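Local atomic coordinates of type II restriction enzyme MUNI (Mycoplasma, PDB entry 1D02), a protein that cuts double-stranded DNA within the sequence 5'-CAATTG-3', after the first C, working as a homodimeric type II restriction endonuclease. Residues Asn29-Val34 and Tyr40-Lys45; Ala133-Gly138 and Ile145-Val150; Asn176-Arg181 and Glu187-His192. The protein carries 1 engineered substitution. All coordinates share one frame; numbering follows the deposited sequence.

Contact 1 of 3, residues Asn29-Val34 and Tyr40-Lys45; sequences NVFNAV and YVLYEK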
loop_
_atom_site.group_PDB
_atom_site.type_symbol
_atom_site.label_atom_id
_atom_site.label_comp_id
_atom_site.label_asym_id
_atom_site.label_seq_id
_atom_site.Cartn_x
_atom_site.Cartn_y
_atom_site.Cartn_z
ATOM N N ASN D 29 7.605 -14.189 -21.008
ATOM C CA ASN D 29 8.311 -15.179 -21.834
ATOM C C ASN D 29 9.525 -15.780 -21.113
ATOM O O ASN D 29 9.866 -16.941 -21.326
ATOM C CB ASN D 29 8.633 -14.655 -23.265
ATOM C CG ASN D 29 9.545 -13.432 -23.304
ATOM O OD1 ASN D 29 10.061 -12.962 -22.299
ATOM N ND2 ASN D 29 9.761 -12.925 -24.519
ATOM N N VAL D 30 10.114 -15.021 -20.203
ATOM C CA VAL D 30 11.253 -15.497 -19.420
ATOM C C VAL D 30 10.802 -16.646 -18.495
ATOM O O VAL D 30 11.405 -17.733 -18.488
ATOM C CB VAL D 30 11.855 -14.333 -18.575
ATOM C CG1 VAL D 30 12.701 -14.852 -17.401
ATOM C CG2 VAL D 30 12.708 -13.425 -19.484
ATOM N N PHE D 31 9.736 -16.438 -17.723
ATOM C CA PHE D 31 9.325 -17.523 -16.842
ATOM C C PHE D 31 8.709 -18.691 -17.606
ATOM O O PHE D 31 8.883 -19.842 -17.196
ATOM C CB PHE D 31 8.371 -17.020 -15.744
ATOM C CG PHE D 31 9.094 -16.498 -14.531
ATOM C CD1 PHE D 31 9.104 -15.137 -14.225
ATOM C CD2 PHE D 31 9.811 -17.376 -13.709
ATOM C CE1 PHE D 31 9.807 -14.670 -13.128
ATOM C CE2 PHE D 31 10.522 -16.904 -12.606
ATOM C CZ PHE D 31 10.516 -15.548 -12.318
ATOM N N ASN D 32 7.983 -18.417 -18.692
ATOM C CA ASN D 32 7.413 -19.516 -19.474
ATOM C C ASN D 32 8.549 -20.382 -20.006
ATOM O O ASN D 32 8.455 -21.613 -20.012
ATOM C CB ASN D 32 6.580 -18.982 -20.646
ATOM C CG ASN D 32 5.220 -18.492 -20.212
ATOM O OD1 ASN D 32 4.621 -17.606 -20.844
ATOM N ND2 ASN D 32 4.694 -19.091 -19.156
ATOM N N ALA D 33 9.634 -19.759 -20.445
ATOM C CA ALA D 33 10.740 -20.562 -20.960
ATOM C C ALA D 33 11.398 -21.385 -19.861
ATOM O O ALA D 33 11.623 -22.591 -20.013
ATOM C CB ALA D 33 11.798 -19.664 -21.632
ATOM N N VAL D 34 11.710 -20.728 -18.752
ATOM C CA VAL D 34 12.407 -21.395 -17.661
ATOM C C VAL D 34 11.567 -22.464 -16.951
ATOM O O VAL D 34 12.101 -23.348 -16.238
ATOM C CB VAL D 34 13.002 -20.329 -16.681
ATOM C CG1 VAL D 34 12.050 -20.002 -15.507
ATOM C CG2 VAL D 34 14.331 -20.832 -16.180
ATOM N N TYR D 40 6.410 -26.232 -12.495
ATOM C CA TYR D 40 5.933 -24.867 -12.304
ATOM C C TYR D 40 5.230 -24.338 -13.538
ATOM O O TYR D 40 5.594 -24.677 -14.664
ATOM C CB TYR D 40 7.081 -23.908 -11.952
ATOM C CG TYR D 40 7.891 -24.342 -10.755
ATOM C CD1 TYR D 40 9.033 -25.112 -10.921
ATOM C CD2 TYR D 40 7.480 -24.033 -9.455
ATOM C CE1 TYR D 40 9.758 -25.579 -9.821
ATOM C CE2 TYR D 40 8.197 -24.506 -8.329
ATOM C CZ TYR D 40 9.335 -25.285 -8.530
ATOM O OH TYR D 40 10.012 -25.824 -7.450
ATOM N N VAL D 41 4.214 -23.515 -13.321
ATOM C CA VAL D 41 3.509 -22.895 -14.424
ATOM C C VAL D 41 3.313 -21.429 -14.068
ATOM O O VAL D 41 3.137 -21.080 -12.906
ATOM C CB VAL D 41 2.135 -23.535 -14.674
ATOM C CG1 VAL D 41 2.298 -25.015 -14.979
ATOM C CG2 VAL D 41 1.249 -23.335 -13.471
ATOM N N LEU D 42 3.387 -20.574 -15.075
ATOM C CA LEU D 42 3.205 -19.144 -14.869
ATOM C C LEU D 42 1.816 -18.797 -15.394
ATOM O O LEU D 42 1.438 -19.232 -16.488
ATOM C CB LEU D 42 4.224 -18.331 -15.676
ATOM C CG LEU D 42 4.081 -16.808 -15.540
ATOM C CD1 LEU D 42 4.673 -16.294 -14.238
ATOM C CD2 LEU D 42 4.740 -16.166 -16.746
ATOM N N TYR D 43 1.063 -18.012 -14.630
ATOM C CA TYR D 43 -0.265 -17.579 -15.072
ATOM C C TYR D 43 -0.161 -16.074 -15.303
ATOM O O TYR D 43 0.444 -15.373 -14.502
ATOM C CB TYR D 43 -1.321 -17.803 -13.983
ATOM C CG TYR D 43 -1.526 -19.247 -13.574
ATOM C CD1 TYR D 43 -1.503 -19.624 -12.225
ATOM C CD2 TYR D 43 -1.768 -20.232 -14.529
ATOM C CE1 TYR D 43 -1.729 -20.956 -11.841
ATOM C CE2 TYR D 43 -1.992 -21.562 -14.154
ATOM C CZ TYR D 43 -1.974 -21.910 -12.812
ATOM O OH TYR D 43 -2.224 -23.219 -12.447
ATOM N N GLU D 44 -0.726 -15.604 -16.409
ATOM C CA GLU D 44 -0.786 -14.178 -16.727
ATOM C C GLU D 44 -2.208 -13.815 -16.239
ATOM O O GLU D 44 -3.170 -14.514 -16.508
ATOM C CB GLU D 44 -0.580 -14.004 -18.250
ATOM C CG GLU D 44 0.814 -14.522 -18.676
ATOM C CD GLU D 44 0.999 -14.851 -20.170
ATOM O OE1 GLU D 44 0.352 -14.208 -21.030
ATOM O OE2 GLU D 44 1.834 -15.749 -20.477
ATOM N N LYS D 45 -2.357 -12.768 -15.446
ATOM C CA LYS D 45 -3.698 -12.431 -14.935
ATOM C C LYS D 45 -4.554 -13.603 -14.328
ATOM O O LYS D 45 -5.687 -13.875 -14.750
ATOM C CB LYS D 45 -4.506 -11.692 -16.029
ATOM C CG LYS D 45 -5.758 -10.967 -15.544
ATOM C CD LYS D 45 -6.426 -10.201 -16.686
ATOM C CE LYS D 45 -7.674 -9.458 -16.226
ATOM N NZ LYS D 45 -8.376 -8.822 -17.375
#

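Contact 2 of 3, residues Ala133-Gly138 and Ile145-Val150; sequences AYRTIG and ILPFWV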
loop_
_atom_site.group_PDB
_atom_site.type_symbol
_atom_site.label_atom_id
_atom_site.label_comp_id
_atom_site.label_asym_id
_atom_site.label_seq_id
_atom_site.Cartn_x
_atom_site.Cartn_y
_atom_site.Cartn_z
ATOM N N ALA D 133 -6.031 -13.123 2.614
ATOM C CA ALA D 133 -6.583 -13.765 1.422
ATOM C C ALA D 133 -5.488 -14.488 0.607
ATOM O O ALA D 133 -5.670 -15.632 0.144
ATOM C CB ALA D 133 -7.283 -12.719 0.550
ATOM N N TYR D 134 -4.350 -13.817 0.430
ATOM C CA TYR D 134 -3.244 -14.389 -0.337
ATOM C C TYR D 134 -2.684 -15.642 0.335
ATOM O O TYR D 134 -2.427 -16.657 -0.328
ATOM C CB TYR D 134 -2.111 -13.369 -0.499
ATOM C CG TYR D 134 -2.272 -12.429 -1.693
ATOM C CD1 TYR D 134 -3.490 -11.819 -1.980
ATOM C CD2 TYR D 134 -1.190 -12.168 -2.531
ATOM C CE1 TYR D 134 -3.622 -10.964 -3.093
ATOM C CE2 TYR D 134 -1.311 -11.319 -3.627
ATOM C CZ TYR D 134 -2.529 -10.729 -3.904
ATOM O OH TYR D 134 -2.650 -9.945 -5.031
ATOM N N ARG D 135 -2.498 -15.571 1.648
ATOM C CA ARG D 135 -1.966 -16.740 2.358
ATOM C C ARG D 135 -2.948 -17.917 2.330
ATOM O O ARG D 135 -2.529 -19.078 2.199
ATOM C CB ARG D 135 -1.603 -16.372 3.798
ATOM C CG ARG D 135 -0.368 -15.459 3.919
ATOM C CD ARG D 135 0.121 -15.471 5.362
ATOM N NE ARG D 135 1.237 -14.564 5.645
ATOM C CZ ARG D 135 2.524 -14.823 5.419
ATOM N NH1 ARG D 135 2.918 -15.984 4.866
ATOM N NH2 ARG D 135 3.437 -13.953 5.842
ATOM N N THR D 136 -4.249 -17.638 2.423
ATOM C CA THR D 136 -5.258 -18.700 2.382
ATOM C C THR D 136 -5.303 -19.371 1.019
ATOM O O THR D 136 -5.303 -20.602 0.903
ATOM C CB THR D 136 -6.683 -18.150 2.669
ATOM O OG1 THR D 136 -6.741 -17.686 4.014
ATOM C CG2 THR D 136 -7.760 -19.236 2.422
ATOM N N ILE D 137 -5.312 -18.553 -0.028
ATOM C CA ILE D 137 -5.419 -19.097 -1.368
ATOM C C ILE D 137 -4.131 -19.748 -1.852
ATOM O O ILE D 137 -4.146 -20.888 -2.306
ATOM C CB ILE D 137 -5.877 -17.988 -2.345
ATOM C CG1 ILE D 137 -7.291 -17.554 -1.965
ATOM C CG2 ILE D 137 -5.872 -18.517 -3.814
ATOM C CD1 ILE D 137 -7.792 -16.298 -2.674
ATOM N N GLY D 138 -3.012 -19.051 -1.699
ATOM C CA GLY D 138 -1.751 -19.575 -2.188
ATOM C C GLY D 138 -1.119 -20.666 -1.347
ATOM O O GLY D 138 -0.250 -21.387 -1.841
ATOM N N ILE D 145 8.273 -14.811 5.203
ATOM C CA ILE D 145 8.140 -14.348 3.830
ATOM C C ILE D 145 6.701 -13.882 3.632
ATOM O O ILE D 145 5.801 -14.384 4.297
ATOM C CB ILE D 145 8.452 -15.500 2.833
ATOM C CG1 ILE D 145 8.809 -14.912 1.485
ATOM C CG2 ILE D 145 7.276 -16.474 2.706
ATOM C CD1 ILE D 145 10.222 -14.363 1.465
ATOM N N LEU D 146 6.495 -12.889 2.763
ATOM C CA LEU D 146 5.142 -12.426 2.447
ATOM C C LEU D 146 4.678 -13.281 1.266
ATOM O O LEU D 146 5.500 -13.786 0.501
ATOM C CB LEU D 146 5.148 -10.942 2.084
ATOM C CG LEU D 146 5.722 -10.080 3.223
ATOM C CD1 LEU D 146 5.587 -8.594 2.863
ATOM C CD2 LEU D 146 4.986 -10.372 4.538
ATOM N N PRO D 147 3.361 -13.424 1.076
ATOM C CA PRO D 147 2.786 -14.240 -0.003
ATOM C C PRO D 147 2.754 -13.649 -1.402
ATOM O O PRO D 147 2.111 -14.210 -2.284
ATOM C CB PRO D 147 1.384 -14.531 0.517
ATOM C CG PRO D 147 1.040 -13.228 1.236
ATOM C CD PRO D 147 2.314 -12.906 1.979
ATOM N N PHE D 148 3.423 -12.517 -1.599
ATOM C CA PHE D 148 3.422 -11.877 -2.910
ATOM C C PHE D 148 4.824 -11.458 -3.295
ATOM O O PHE D 148 5.732 -11.426 -2.456
ATOM C CB PHE D 148 2.506 -10.642 -2.891
ATOM C CG PHE D 148 2.936 -9.586 -1.899
ATOM C CD1 PHE D 148 3.870 -8.615 -2.261
ATOM C CD2 PHE D 148 2.409 -9.564 -0.611
ATOM C CE1 PHE D 148 4.274 -7.629 -1.350
ATOM C CE2 PHE D 148 2.800 -8.590 0.308
ATOM C CZ PHE D 148 3.730 -7.615 -0.047
ATOM N N TRP D 149 4.997 -11.138 -4.573
ATOM C CA TRP D 149 6.293 -10.708 -5.080
ATOM C C TRP D 149 6.045 -9.567 -6.049
ATOM O O TRP D 149 5.343 -9.740 -7.045
ATOM C CB TRP D 149 6.969 -11.883 -5.795
ATOM C CG TRP D 149 8.334 -11.579 -6.343
ATOM C CD1 TRP D 149 9.254 -10.711 -5.830
ATOM C CD2 TRP D 149 8.960 -12.224 -7.456
ATOM N NE1 TRP D 149 10.427 -10.778 -6.560
ATOM C CE2 TRP D 149 10.270 -11.700 -7.562
ATOM C CE3 TRP D 149 8.545 -13.203 -8.373
ATOM C CZ2 TRP D 149 11.176 -12.119 -8.551
ATOM C CZ3 TRP D 149 9.447 -13.623 -9.361
ATOM C CH2 TRP D 149 10.745 -13.076 -9.437
ATOM N N VAL D 150 6.621 -8.404 -5.750
ATOM C CA VAL D 150 6.446 -7.231 -6.603
ATOM C C VAL D 150 7.741 -7.036 -7.402
ATOM O O VAL D 150 8.827 -6.936 -6.832
ATOM C CB VAL D 150 6.158 -5.952 -5.768
ATOM C CG1 VAL D 150 6.073 -4.740 -6.687
ATOM C CG2 VAL D 150 4.823 -6.095 -4.979
#

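Contact 3 of 3, residues Asn176-Arg181 and Glu187-His192; sequences NYFMWR and EKLVQH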
loop_
_atom_site.group_PDB
_atom_site.type_symbol
_atom_site.label_atom_id
_atom_site.label_comp_id
_atom_site.label_asym_id
_atom_site.label_seq_id
_atom_site.Cartn_x
_atom_site.Cartn_y
_atom_site.Cartn_z
ATOM N N ASN D 176 10.805 -10.039 -0.967
ATOM C CA ASN D 176 9.473 -9.940 -1.541
ATOM C C ASN D 176 9.322 -8.905 -2.666
ATOM O O ASN D 176 8.224 -8.669 -3.155
ATOM C CB ASN D 176 8.440 -9.754 -0.430
ATOM C CG ASN D 176 8.170 -11.069 0.293
ATOM O OD1 ASN D 176 8.531 -11.237 1.457
ATOM N ND2 ASN D 176 7.583 -12.020 -0.422
ATOM N N TYR D 177 10.432 -8.282 -3.064
ATOM C CA TYR D 177 10.388 -7.425 -4.250
ATOM C C TYR D 177 11.673 -7.675 -5.023
ATOM O O TYR D 177 12.637 -8.221 -4.469
ATOM C CB TYR D 177 10.279 -5.932 -3.903
ATOM C CG TYR D 177 11.543 -5.330 -3.345
ATOM C CD1 TYR D 177 12.501 -4.765 -4.187
ATOM C CD2 TYR D 177 11.777 -5.338 -1.981
ATOM C CE1 TYR D 177 13.669 -4.218 -3.672
ATOM C CE2 TYR D 177 12.928 -4.792 -1.446
ATOM C CZ TYR D 177 13.871 -4.232 -2.295
ATOM O OH TYR D 177 14.998 -3.688 -1.738
ATOM N N PHE D 178 11.679 -7.330 -6.306
ATOM C CA PHE D 178 12.901 -7.462 -7.108
ATOM C C PHE D 178 12.941 -6.299 -8.082
ATOM O O PHE D 178 11.916 -5.963 -8.690
ATOM C CB PHE D 178 12.930 -8.781 -7.893
ATOM C CG PHE D 178 14.096 -8.889 -8.838
ATOM C CD1 PHE D 178 15.391 -9.148 -8.363
ATOM C CD2 PHE D 178 13.905 -8.733 -10.208
ATOM C CE1 PHE D 178 16.475 -9.255 -9.253
ATOM C CE2 PHE D 178 14.981 -8.836 -11.100
ATOM C CZ PHE D 178 16.259 -9.097 -10.625
ATOM N N MET D 179 14.115 -5.690 -8.216
ATOM C CA MET D 179 14.328 -4.556 -9.123
ATOM C C MET D 179 14.918 -5.121 -10.413
ATOM O O MET D 179 16.097 -5.487 -10.437
ATOM C CB MET D 179 15.338 -3.567 -8.516
ATOM C CG MET D 179 14.922 -2.986 -7.192
ATOM S SD MET D 179 13.750 -1.658 -7.446
ATOM C CE MET D 179 13.449 -1.115 -5.773
ATOM N N TRP D 180 14.114 -5.200 -11.476
ATOM C CA TRP D 180 14.602 -5.742 -12.740
ATOM C C TRP D 180 15.016 -4.524 -13.558
ATOM O O TRP D 180 14.186 -3.868 -14.181
ATOM C CB TRP D 180 13.498 -6.539 -13.440
ATOM C CG TRP D 180 14.021 -7.453 -14.533
ATOM C CD1 TRP D 180 15.325 -7.826 -14.740
ATOM C CD2 TRP D 180 13.252 -8.087 -15.562
ATOM N NE1 TRP D 180 15.410 -8.650 -15.841
ATOM C CE2 TRP D 180 14.153 -8.823 -16.365
ATOM C CE3 TRP D 180 11.889 -8.102 -15.884
ATOM C CZ2 TRP D 180 13.739 -9.559 -17.468
ATOM C CZ3 TRP D 180 11.468 -8.847 -16.995
ATOM C CH2 TRP D 180 12.390 -9.563 -17.770
ATOM N N ARG D 181 16.320 -4.252 -13.547
ATOM C CA ARG D 181 16.858 -3.065 -14.200
ATOM C C ARG D 181 16.936 -3.102 -15.715
ATOM O O ARG D 181 16.978 -4.173 -16.321
ATOM C CB ARG D 181 18.227 -2.735 -13.574
ATOM C CG ARG D 181 18.094 -2.460 -12.056
ATOM C CD ARG D 181 19.361 -1.979 -11.312
ATOM N NE ARG D 181 18.917 -1.478 -10.004
ATOM C CZ ARG D 181 18.893 -2.183 -8.875
ATOM N NH1 ARG D 181 19.331 -3.443 -8.842
ATOM N NH2 ARG D 181 18.340 -1.660 -7.793
ATOM N N GLU D 187 17.737 -14.013 -16.733
ATOM C CA GLU D 187 18.409 -14.870 -15.777
ATOM C C GLU D 187 18.417 -14.308 -14.345
ATOM O O GLU D 187 18.114 -15.028 -13.387
ATOM C CB GLU D 187 19.843 -15.150 -16.276
ATOM C CG GLU D 187 20.654 -16.062 -15.367
ATOM C CD GLU D 187 22.045 -16.385 -15.923
ATOM O OE1 GLU D 187 22.717 -15.463 -16.446
ATOM O OE2 GLU D 187 22.469 -17.556 -15.819
ATOM N N LYS D 188 18.754 -13.031 -14.196
ATOM C CA LYS D 188 18.783 -12.411 -12.881
ATOM C C LYS D 188 17.403 -12.436 -12.204
ATOM O O LYS D 188 17.307 -12.656 -10.997
ATOM C CB LYS D 188 19.267 -10.966 -13.025
ATOM C CG LYS D 188 19.412 -10.233 -11.723
ATOM C CD LYS D 188 20.871 -10.132 -11.303
ATOM C CE LYS D 188 21.044 -9.028 -10.250
ATOM N NZ LYS D 188 20.954 -7.612 -10.805
ATOM N N LEU D 189 16.355 -12.189 -12.988
ATOM C CA LEU D 189 14.978 -12.201 -12.495
ATOM C C LEU D 189 14.642 -13.601 -11.965
ATOM O O LEU D 189 14.139 -13.752 -10.846
ATOM C CB LEU D 189 13.998 -11.828 -13.627
ATOM C CG LEU D 189 12.504 -12.001 -13.323
ATOM C CD1 LEU D 189 12.070 -10.977 -12.285
ATOM C CD2 LEU D 189 11.688 -11.841 -14.623
ATOM N N VAL D 190 14.936 -14.611 -12.765
ATOM C CA VAL D 190 14.635 -15.986 -12.362
ATOM C C VAL D 190 15.500 -16.414 -11.170
ATOM O O VAL D 190 15.014 -17.112 -10.262
ATOM C CB VAL D 190 14.803 -16.996 -13.559
ATOM C CG1 VAL D 190 14.450 -18.413 -13.095
ATOM C CG2 VAL D 190 13.858 -16.615 -14.719
ATOM N N GLN D 191 16.759 -15.979 -11.130
ATOM C CA GLN D 191 17.627 -16.352 -10.011
ATOM C C GLN D 191 17.043 -15.841 -8.698
ATOM O O GLN D 191 17.143 -16.515 -7.674
ATOM C CB GLN D 191 19.050 -15.816 -10.198
ATOM C CG GLN D 191 19.801 -16.521 -11.330
ATOM C CD GLN D 191 21.185 -15.947 -11.569
ATOM O OE1 GLN D 191 21.344 -14.710 -11.517
ATOM N NE2 GLN D 191 22.120 -16.741 -11.842
ATOM N N HIS D 192 16.410 -14.666 -8.711
ATOM C CA HIS D 192 15.823 -14.160 -7.468
ATOM C C HIS D 192 14.743 -15.132 -6.997
ATOM O O HIS D 192 14.720 -15.533 -5.832
ATOM C CB HIS D 192 15.215 -12.769 -7.672
ATOM C CG HIS D 192 14.725 -12.140 -6.403
ATOM N ND1 HIS D 192 13.499 -12.437 -5.844
ATOM C CD2 HIS D 192 15.332 -11.282 -5.546
ATOM C CE1 HIS D 192 13.376 -11.795 -4.694
ATOM N NE2 HIS D 192 14.476 -11.091 -4.490
HETATM O O HOH W 1 18.449 -6.399 -9.552
#

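Contact 1 of 3, residues Asn29-Val34 and Tyr40-Lys45
L42 reaches from the first strand of the PDDEXK nuclease sheet to F31 and N32 on the helix that precedes it, a helix-loop-strand unit of the alpha/beta fold. The segments run nearly antiparallel at 156°, with axes 7.9 Å apart at closest. L42 points toward the helix, and with its CG anti to the backbone N (chi1 179°) both methyls arrive at the helix surface. The F31 ring itself leads away from the strand into the core, where F35 and helix 186-197 meet it.

The N32 side chain crosses that of L42 at about a right angle, its amide group lying over CB and CD2 of the leucine. This end of the contact is nearer solvent than F31. L42 also packs on F84 and I86 of the adjoining strand, which makes it a bridge between helix and sheet. Farther along, E44, its chain extended beyond CG, brings its carboxylate near N32, the amide and carboxylate planes standing 42° apart. At the buried end the leucine fork straddles the root of the phenylalanine, with L42 CD1 4.1 Å from F31 CB and L42 CD2 3.9 Å from the same F31 CB.

Contact 2 of 3, residues Ala133-Gly138 and Ile145-Val150
R135 and Y134 both carry CG anti to their carbonyl carbon (chi1 -70° for the arginine), which brings two neighbouring helix side chains onto P147 of the facing segment. Beyond CG the arginine chain is extended as far as NE, long enough to carry its guanidinium past the proline to the carbonyl of I145. R135 NH2 donates to I145 O at 2.9 Å, with an N-H...O angle of 145°. The oxygen lies somewhat out of the guanidinium plane, and the donor in turn is tilted from the carbonyl plane. R135 NH1 adds a weak bond to the same I145 O at 3.3 Å, giving a forked grip on one backbone oxygen. NH1 also bonds to the carbonyls of I140 and D142 in the intervening loop, so a single arginine gathers several carbonyls of that turn.

P147 CD sits over the centre of one guanidinium face, 4.0 Å above the plane. The aliphatic part of R135 crosses the proline ring at about a right angle, its CG 3.8 Å from P147 CG. Y134 CB presses on the same P147 CG, at 3.6 Å. The phenol ring of Y134 continues past P147, whose carbonyl oxygen lies at the ring edge, near the plane; Y134 CE2 then reaches F148 CB at 3.9 Å. Farther out, the phenol ring meets F96 edge-to-face, linking the helix to strand 93-101. F148 also meets F126 edge-to-face.

The result is a helix-loop-strand connection of the PDDEXK alpha/beta fold, in which the end of helix 128-138 is fastened to the loop that leads into strand 148-153, next to the outermost strand 177-180.

Contact 3 of 3, residues Asn176-Arg181 and Glu187-His192
F178 on the edge strand 177-180 fits against the helix that follows it, a strand-turn-helix unit on one face of the nuclease sheet, with the two segments antiparallel at 171°. With CG anti to the backbone N (chi1 174°), its ring extends between K188, L189 and H192. K188 CG meets the ring at its edge, near the plane, 3.5 Å from F178 CZ. L189 CD1 approaches obliquely, 3.6 Å from F178 CD2. The F178 and H192 side chains slide past each other in opposite directions, their ring planes at 49°. F178 CB lies over the centre of the imidazole, 4.1 Å from its centroid, in a CH-pi contact.

The two branches of L189 divide their work: CD1 serves F178, while CD2 sits over one face of the W180 indole, 3.8 Å from the six-membered ring centroid and nearly along the ring normal. The indole is also held at its other end, NE1 bonding to S185 O in the intervening turn.

Beside F178 and K188, a water joins the strand to the helix. It donates to M179 O at 2.7 Å and accepts from K188 NZ at 3.1 Å; the lysine chain kinks after CB and again near its amine, which turns NZ to the water.

The arrangement is that of a helix packed on one face of the sheet in an alpha/beta PDDEXK endonuclease.

How the contacts relate
From the N terminus the contacts come in series, none nested or crossing. Contact 1 closes the short loop after helix 27-34 and packs that helix on the first strand of the sheet, at one outer edge. Contact 2 closes the loop between helix 128-138 and strand 148-153. Contact 3 closes the turn from strand 177-180, the other outer strand, into helix 186-197. Strands 148-153 and 177-180 are neighbours, so contacts 2 and 3 join directly, V150 O lying 2.9 Å from F178 N. Helices 27-34 and 186-197 pack on each other through V30, F31, V34, L189 and V190, and F31 also touches W149 of contact 2.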